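Side-chain contacts in nucleotidyltransferase-like protein (Exiguobacterium sibiricum, PDB 3C18), which is probably a nucleotidyltransferase-like enzyme, although its substrate and exact reaction are not established: residues 129-134 / 214-219; 159-164 / 185-190; 41-46 / 89-94. All coordinates share one frame; numbering follows the deposited sequence. Where two conformers were deposited one is given.

Contact 1: residues 129-134 / 214-219; sequences KLLRRF and HLLQSK
An antiparallel helix pair of the helical YgxA-like substrate-binding region meets where Leu216 of helix 201-218 packs against Leu130, Leu131 and Phe134 of helix 116-142. The two short axes run at 152° and come within 11.2 Å. The contact is apolar and buried. The two methyls of Leu216 have separate partners. CD1 of Leu216 lies 3.5 Å from CD2 of Leu130, tight for two carbons, where the two side chains slide past each other in opposite directions. CD2 of Leu216 sits 4.2 Å from the Phe134 ring centroid, in an off-centre CH-pi contact 30° from the ring normal. The same methyl is 4.0 Å from CD1 of Leu131, whose side chain crosses that of Leu216 at about a right angle. The chi2 of Leu216, 31°, departs from a staggered position, which suggests some strain. An alanine in place of Leu216 would remove both methyls and would probably leave a gap between Leu130 and Phe134. Around the pair, Phe134 also touches Leu209 and Leu212 of helix 201-218, Arg133 lies on His155 and Ala156 of helix 146-167, and Leu215 reaches Val187 and Leu190 of helix 185-195.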
# COMPACT_ATOMS: atom_id res chain seq x y z
N LYS A 129 -6.60 -7.09 5.92
CA LYS A 129 -6.96 -5.68 5.66
C LYS A 129 -8.42 -5.43 6.02
O LYS A 129 -8.81 -4.34 6.50
CB LYS A 129 -6.72 -5.34 4.19
CG LYS A 129 -5.27 -5.34 3.74
CD LYS A 129 -4.41 -4.44 4.58
N LEU A 130 -9.24 -6.44 5.76
CA LEU A 130 -10.68 -6.34 6.14
C LEU A 130 -10.78 -6.12 7.64
O LEU A 130 -11.56 -5.28 8.14
CB LEU A 130 -11.41 -7.63 5.76
CG LEU A 130 -12.75 -8.00 6.40
CD1 LEU A 130 -13.82 -6.96 6.15
CD2 LEU A 130 -13.15 -9.39 5.85
N LEU A 131 -9.95 -6.84 8.36
CA LEU A 131 -10.01 -6.88 9.83
C LEU A 131 -9.57 -5.55 10.39
O LEU A 131 -10.21 -4.99 11.26
CB LEU A 131 -9.15 -8.04 10.37
CG LEU A 131 -9.08 -8.17 11.90
CD1 LEU A 131 -10.41 -8.59 12.50
CD2 LEU A 131 -7.96 -9.19 12.26
N ARG A 132 -8.54 -4.98 9.79
CA ARG A 132 -7.99 -3.69 10.23
C ARG A 132 -8.93 -2.55 9.90
O ARG A 132 -9.15 -1.64 10.71
CB ARG A 132 -6.64 -3.45 9.56
CG ARG A 132 -5.95 -2.20 10.02
CD ARG A 132 -5.39 -2.35 11.46
NE ARG A 132 -4.40 -3.43 11.59
CZ ARG A 132 -3.09 -3.28 11.40
NH1 ARG A 132 -2.60 -2.09 11.04
NH2 ARG A 132 -2.26 -4.31 11.55
N ARG A 133 -9.54 -2.60 8.73
CA ARG A 133 -10.51 -1.54 8.35
C ARG A 133 -11.76 -1.61 9.22
O ARG A 133 -12.32 -0.58 9.65
CB ARG A 133 -10.85 -1.60 6.85
CG ARG A 133 -9.68 -1.29 5.93
CD ARG A 133 -9.29 0.19 5.85
NE ARG A 133 -8.61 0.67 7.05
CZ ARG A 133 -7.34 0.41 7.37
NH1 ARG A 133 -6.60 -0.34 6.59
NH2 ARG A 133 -6.84 0.86 8.50
N PHE A 134 -12.18 -2.82 9.52
CA PHE A 134 -13.35 -3.05 10.39
C PHE A 134 -13.08 -2.48 11.80
O PHE A 134 -13.87 -1.77 12.39
CB PHE A 134 -13.71 -4.53 10.45
CG PHE A 134 -14.68 -4.87 11.55
CD1 PHE A 134 -16.04 -4.61 11.40
CD2 PHE A 134 -14.25 -5.46 12.72
CE1 PHE A 134 -16.91 -4.90 12.42
CE2 PHE A 134 -15.13 -5.76 13.72
CZ PHE A 134 -16.47 -5.48 13.56
N HIS A 214 -20.36 -10.09 11.36
CA HIS A 214 -20.93 -11.41 11.11
C HIS A 214 -20.13 -12.15 10.03
O HIS A 214 -19.70 -13.28 10.20
CB HIS A 214 -22.36 -11.25 10.65
CG HIS A 214 -23.09 -12.55 10.45
ND1 HIS A 214 -23.13 -13.53 11.42
CD2 HIS A 214 -23.85 -12.99 9.42
CE1 HIS A 214 -23.86 -14.54 10.98
NE2 HIS A 214 -24.31 -14.23 9.77
N LEU A 215 -19.97 -11.48 8.90
CA LEU A 215 -19.27 -12.06 7.72
C LEU A 215 -17.79 -12.32 7.98
O LEU A 215 -17.15 -13.21 7.40
CB LEU A 215 -19.49 -11.17 6.48
CG LEU A 215 -20.96 -11.17 6.07
CD1 LEU A 215 -21.27 -10.33 4.87
CD2 LEU A 215 -21.39 -12.57 5.80
N LEU A 216 -17.27 -11.59 8.93
CA LEU A 216 -15.86 -11.68 9.31
C LEU A 216 -15.63 -13.00 10.02
O LEU A 216 -14.69 -13.75 9.76
CB LEU A 216 -15.50 -10.53 10.26
CG LEU A 216 -14.07 -10.11 10.46
CD1 LEU A 216 -13.28 -10.34 9.21
CD2 LEU A 216 -14.04 -8.63 10.80
N GLN A 217 -16.47 -13.22 11.02
CA GLN A 217 -16.48 -14.46 11.79
C GLN A 217 -16.71 -15.65 10.83
O GLN A 217 -16.09 -16.69 10.90
CB GLN A 217 -17.61 -14.40 12.84
CG GLN A 217 -17.91 -15.74 13.49
CD GLN A 217 -16.94 -16.06 14.60
OE1 GLN A 217 -16.98 -15.43 15.66
NE2 GLN A 217 -16.08 -17.07 14.38
N SER A 218 -17.57 -15.43 9.86
CA SER A 218 -17.94 -16.48 8.91
C SER A 218 -16.79 -16.91 7.99
O SER A 218 -16.77 -18.03 7.51
CB SER A 218 -19.13 -16.04 8.05
OG SER A 218 -20.23 -15.59 8.85
N LYS A 219 -15.87 -15.99 7.72
CA LYS A 219 -14.76 -16.24 6.78
C LYS A 219 -13.42 -16.37 7.49
O LYS A 219 -12.37 -16.29 6.91
CB LYS A 219 -14.66 -15.11 5.76
CG LYS A 219 -15.96 -14.90 4.98
CD LYS A 219 -15.83 -13.97 3.79
CE LYS A 219 -17.14 -13.81 3.04
NZ LYS A 219 -17.45 -14.98 2.21

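Contact 2: residues 159-164 / 185-190; sequences HLARLS and PDVYKL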
# COMPACT_ATOMS: atom_id res chain seq x y z
N HIS A 159 -12.59 -4.90 0.80
CA HIS A 159 -11.71 -6.07 1.06
C HIS A 159 -12.48 -7.36 1.17
O HIS A 159 -11.98 -8.44 0.80
CB HIS A 159 -10.84 -5.88 2.30
CG HIS A 159 -9.82 -4.81 2.12
ND1 HIS A 159 -8.88 -4.85 1.12
CD2 HIS A 159 -9.63 -3.64 2.78
CE1 HIS A 159 -8.13 -3.77 1.20
NE2 HIS A 159 -8.57 -3.02 2.19
N LEU A 160 -13.69 -7.26 1.69
CA LEU A 160 -14.57 -8.43 1.90
C LEU A 160 -15.05 -9.00 0.56
O LEU A 160 -15.20 -10.22 0.38
CB LEU A 160 -15.77 -8.04 2.77
CG LEU A 160 -16.86 -9.07 3.12
CD1 LEU A 160 -16.38 -10.16 4.01
CD2 LEU A 160 -18.08 -8.40 3.75
N ALA A 161 -15.28 -8.11 -0.38
CA ALA A 161 -15.68 -8.49 -1.76
C ALA A 161 -14.52 -9.20 -2.44
O ALA A 161 -14.70 -10.18 -3.10
CB ALA A 161 -16.05 -7.27 -2.57
N ARG A 162 -13.30 -8.70 -2.26
CA ARG A 162 -12.10 -9.31 -2.87
C ARG A 162 -11.85 -10.69 -2.27
O ARG A 162 -11.58 -11.66 -2.98
CB ARG A 162 -10.87 -8.39 -2.71
CG ARG A 162 -10.96 -7.11 -3.56
CD ARG A 162 -9.87 -6.10 -3.23
NE ARG A 162 -8.56 -6.73 -3.21
CZ ARG A 162 -7.83 -6.96 -4.29
NH1 ARG A 162 -8.28 -6.62 -5.47
NH2 ARG A 162 -6.65 -7.55 -4.17
N LEU A 163 -12.01 -10.79 -0.96
CA LEU A 163 -11.85 -12.08 -0.25
C LEU A 163 -12.87 -13.07 -0.71
O LEU A 163 -12.57 -14.25 -0.98
CB LEU A 163 -11.95 -11.86 1.26
CG LEU A 163 -11.91 -13.10 2.14
CD1 LEU A 163 -10.67 -13.94 1.94
CD2 LEU A 163 -12.01 -12.63 3.57
N SER A 164 -14.09 -12.59 -0.86
CA SER A 164 -15.19 -13.45 -1.29
C SER A 164 -14.95 -14.02 -2.68
O SER A 164 -15.29 -15.15 -2.98
CB SER A 164 -16.51 -12.70 -1.21
OG SER A 164 -16.70 -12.24 0.12
N PRO A 185 -23.42 -13.17 -2.89
CA PRO A 185 -24.55 -12.23 -2.85
C PRO A 185 -24.78 -11.58 -1.48
O PRO A 185 -25.29 -10.47 -1.38
CB PRO A 185 -25.73 -13.10 -3.24
CG PRO A 185 -25.13 -14.25 -4.03
CD PRO A 185 -23.76 -14.46 -3.52
N ASP A 186 -24.41 -12.29 -0.42
CA ASP A 186 -24.58 -11.75 0.92
C ASP A 186 -23.65 -10.54 1.12
O ASP A 186 -24.00 -9.58 1.78
CB ASP A 186 -24.27 -12.78 1.99
CG ASP A 186 -25.38 -13.75 2.21
OD1 ASP A 186 -26.54 -13.49 1.79
OD2 ASP A 186 -25.09 -14.78 2.84
N VAL A 187 -22.46 -10.61 0.57
CA VAL A 187 -21.51 -9.48 0.70
C VAL A 187 -21.97 -8.33 -0.16
O VAL A 187 -22.03 -7.17 0.25
CB VAL A 187 -20.09 -9.89 0.30
CG1 VAL A 187 -19.19 -8.66 0.22
CG2 VAL A 187 -19.60 -10.94 1.31
N TYR A 188 -22.41 -8.68 -1.36
CA TYR A 188 -22.89 -7.69 -2.30
C TYR A 188 -24.08 -6.94 -1.72
O TYR A 188 -24.18 -5.73 -1.84
CB TYR A 188 -23.25 -8.39 -3.61
CG TYR A 188 -23.71 -7.50 -4.72
CD1 TYR A 188 -25.03 -7.09 -4.80
CD2 TYR A 188 -22.85 -7.12 -5.73
CE1 TYR A 188 -25.46 -6.31 -5.84
CE2 TYR A 188 -23.27 -6.33 -6.77
CZ TYR A 188 -24.58 -5.93 -6.82
OH TYR A 188 -25.02 -5.16 -7.86
N LYS A 189 -24.97 -7.66 -1.03
CA LYS A 189 -26.20 -7.07 -0.49
C LYS A 189 -25.89 -6.15 0.67
O LYS A 189 -26.52 -5.14 0.86
CB LYS A 189 -27.22 -8.15 -0.05
N LEU A 190 -24.89 -6.51 1.46
CA LEU A 190 -24.47 -5.67 2.59
C LEU A 190 -23.95 -4.31 2.07
O LEU A 190 -24.19 -3.25 2.64
CB LEU A 190 -23.36 -6.38 3.39
CG LEU A 190 -22.99 -5.75 4.71
CD1 LEU A 190 -24.22 -5.73 5.57
CD2 LEU A 190 -21.83 -6.51 5.37
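The carbonyl oxygen of Leu160 is held by Ser164 N, and both residues touch Val187 across the contact. This is the usual helical bond, 2.9 Å from Ser164 N to Leu160 O. In the conformer of Ser164 given, one of two deposited, OG appears to reach the same oxygen too, from the opposite face of the carbonyl plane and tilted 28° from it. That separation is only 2.5 Å from OG to Leu160 O, so its exact length is doubtful. Val187 of helix 185-195 points its side chain at helix 146-167, and both its methyls rest on Leu160. CG1 of Val187 meets CD2 of Leu160 at 3.7 Å. It also lies 4.0 Å from the backbone N of Ala161. In Val187, CG1 stands anti to the backbone N (chi1 171°), which places CG2 beside that N. CG2 packs 3.8 Å from CG of Leu160, and in the given conformer of Ser164 it also approaches the hydroxyl. The axes of segments 159-164 and 185-190 run nearly antiparallel, at 166°, and approach to 9.8 Å. Trp177 of helix 176-183 touches both Ala161 and Val187, and Leu215 of helix 201-218 touches both Leu160 and Val187. The chemistry is thus a small apolar interface. Ser164 OG also has a weak hydrogen bond with Asp184 OD2, so the hydroxyl probably finds its polar partners away from Val187.

Contact 3: residues 41-46 / 89-94; sequences LLLVIT and HWVSEG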
# COMPACT_ATOMS: atom_id res chain seq x y z
N LEU A 41 4.46 -1.08 -25.83
CA LEU A 41 5.12 -1.28 -24.55
C LEU A 41 5.92 -2.57 -24.65
O LEU A 41 5.44 -3.60 -25.08
CB LEU A 41 4.13 -1.34 -23.39
CG LEU A 41 4.77 -1.32 -21.98
CD1 LEU A 41 4.01 -0.47 -21.03
CD2 LEU A 41 4.96 -2.70 -21.40
N LEU A 42 7.18 -2.47 -24.31
CA LEU A 42 8.05 -3.62 -24.28
C LEU A 42 8.32 -3.96 -22.83
O LEU A 42 8.67 -3.10 -22.04
CB LEU A 42 9.38 -3.31 -24.96
CG LEU A 42 9.43 -3.19 -26.48
CD1 LEU A 42 10.80 -2.67 -26.90
CD2 LEU A 42 9.12 -4.53 -27.13
N LEU A 43 8.18 -5.23 -22.52
CA LEU A 43 8.45 -5.74 -21.19
C LEU A 43 9.61 -6.69 -21.26
O LEU A 43 9.54 -7.74 -21.89
CB LEU A 43 7.23 -6.45 -20.60
CG LEU A 43 7.47 -7.21 -19.28
CD1 LEU A 43 7.69 -6.22 -18.11
CD2 LEU A 43 6.31 -8.17 -19.00
N VAL A 44 10.69 -6.27 -20.63
CA VAL A 44 11.94 -7.03 -20.61
C VAL A 44 12.12 -7.64 -19.24
O VAL A 44 12.19 -6.92 -18.26
CB VAL A 44 13.17 -6.10 -20.94
CG1 VAL A 44 14.45 -6.88 -20.97
CG2 VAL A 44 12.95 -5.36 -22.29
N ILE A 45 12.14 -8.97 -19.17
CA ILE A 45 12.39 -9.68 -17.91
C ILE A 45 13.84 -10.14 -17.87
O ILE A 45 14.34 -10.79 -18.79
CB ILE A 45 11.45 -10.84 -17.65
CG1 ILE A 45 9.99 -10.36 -17.72
CG2 ILE A 45 11.69 -11.38 -16.20
CD1 ILE A 45 9.42 -10.33 -19.13
N THR A 46 14.47 -9.80 -16.77
CA THR A 46 15.90 -9.94 -16.61
C THR A 46 16.33 -10.39 -15.22
O THR A 46 15.63 -10.17 -14.22
CB THR A 46 16.54 -8.55 -16.93
OG1 THR A 46 17.95 -8.66 -16.97
CG2 THR A 46 16.16 -7.54 -15.91
N HIS A 89 -1.75 -8.86 -17.64
CA HIS A 89 -2.28 -8.59 -18.99
C HIS A 89 -1.16 -8.61 -20.01
O HIS A 89 -1.30 -9.17 -21.09
CB HIS A 89 -2.97 -7.22 -19.05
CG HIS A 89 -3.69 -6.96 -20.33
ND1 HIS A 89 -5.02 -6.61 -20.37
CD2 HIS A 89 -3.28 -7.03 -21.62
CE1 HIS A 89 -5.40 -6.47 -21.63
NE2 HIS A 89 -4.37 -6.72 -22.41
N TRP A 90 -0.04 -8.00 -19.64
CA TRP A 90 1.08 -7.91 -20.54
C TRP A 90 1.59 -9.30 -20.90
O TRP A 90 1.87 -9.60 -22.06
CB TRP A 90 2.25 -7.13 -19.94
CG TRP A 90 2.02 -5.68 -19.80
CD1 TRP A 90 1.10 -4.93 -20.47
CD2 TRP A 90 2.74 -4.77 -18.97
NE1 TRP A 90 1.18 -3.64 -20.10
CE2 TRP A 90 2.18 -3.50 -19.17
CE3 TRP A 90 3.81 -4.90 -18.08
CZ2 TRP A 90 2.65 -2.35 -18.51
CZ3 TRP A 90 4.26 -3.77 -17.40
CH2 TRP A 90 3.69 -2.51 -17.64
N VAL A 91 1.77 -10.12 -19.88
CA VAL A 91 2.38 -11.43 -20.08
C VAL A 91 1.41 -12.30 -20.82
O VAL A 91 1.80 -13.09 -21.66
CB VAL A 91 2.77 -12.14 -18.78
CG1 VAL A 91 3.20 -13.57 -19.08
CG2 VAL A 91 3.89 -11.35 -18.03
N SER A 92 0.12 -12.12 -20.56
CA SER A 92 -0.86 -13.05 -21.12
C SER A 92 -1.28 -12.70 -22.54
O SER A 92 -1.38 -13.58 -23.39
CB SER A 92 -2.08 -13.18 -20.20
OG SER A 92 -3.05 -12.21 -20.53
N GLU A 93 -1.51 -11.42 -22.81
CA GLU A 93 -1.95 -11.00 -24.13
C GLU A 93 -0.76 -10.58 -25.00
O GLU A 93 -0.88 -10.45 -26.21
CB GLU A 93 -2.94 -9.84 -24.04
CG GLU A 93 -4.17 -10.15 -23.19
CD GLU A 93 -4.92 -11.39 -23.67
OE1 GLU A 93 -5.35 -11.42 -24.83
OE2 GLU A 93 -5.08 -12.33 -22.87
N GLY A 94 0.38 -10.39 -24.36
CA GLY A 94 1.56 -9.87 -25.05
C GLY A 94 2.15 -10.83 -26.03
O GLY A 94 2.04 -12.04 -25.87
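The indole of Trp90 has one face covered by Leu41. CD2 of Leu41 stands over the six-membered ring, 3.7 Å from its centroid and 13° off the normal, a CH-pi contact close to the ring centre. The other methyl of Leu41, CD1, is closer still to a single atom and lies 3.4 Å from CZ2 of Trp90. The branched end of Leu41 lies against this face, CD2 over the centre and CD1 toward CZ2, and the two side chains cross at about a right angle. Leu43 comes to the same ring obliquely. Its CD1 is 4.1 Å from CE3 of Trp90. Its CD2 turns to the next residue of the helix and lies 4.1 Å from CG2 of Val91. The two methyls of Leu43 thus bridge neighbouring residues of helix 85-93. Trp90 holds CG anti to its carbonyl carbon (chi1 -70°), which carries the indole toward Leu41 and Leu43 of the strand. Its rotation is further fixed by a hydrogen bond from NE1 to the backbone O of Leu34, which satisfies the buried N-H of the indole. The indole also meets His68 of strand 63-71 edge-to-face. Val91 packs on Leu107 of helix 103-110, and its backbone O accepts a bond from Lys108 NZ.

The axes of segments 89-93 and 41-46 cross at 95° and approach to 10.0 Å. Strand 40-46 lies inside the mixed sheet, between strands 19-26 and 63-71. Leu41 and Leu43 both point toward the helix. Helix-on-sheet packing of this kind is common in alpha/beta folds and is consistent with the nucleotidyltransferase fold of this part of the chain.

Contact 3 comes first along the chain, within the nucleotidyltransferase-like region and its mixed sheet. Contacts 1 and 2 follow, in the helical YgxA-like region. Contact 2 is nested inside the chain loop closed by contact 1. Helices 116-142 and 146-167 are consecutive, as are helices 185-195 and 201-218. The centres of contacts 1 and 2 are about 11 Å apart and they touch, for example where Leu130 meets Leu160, so the two belong to one helical core. Contact 3 lies about 36 Å from contact 1 and 32 Å from contact 2, centre to centre, and touches neither. The three contacts thus lie in two separately packed parts of the chain, one alpha/beta and one helical.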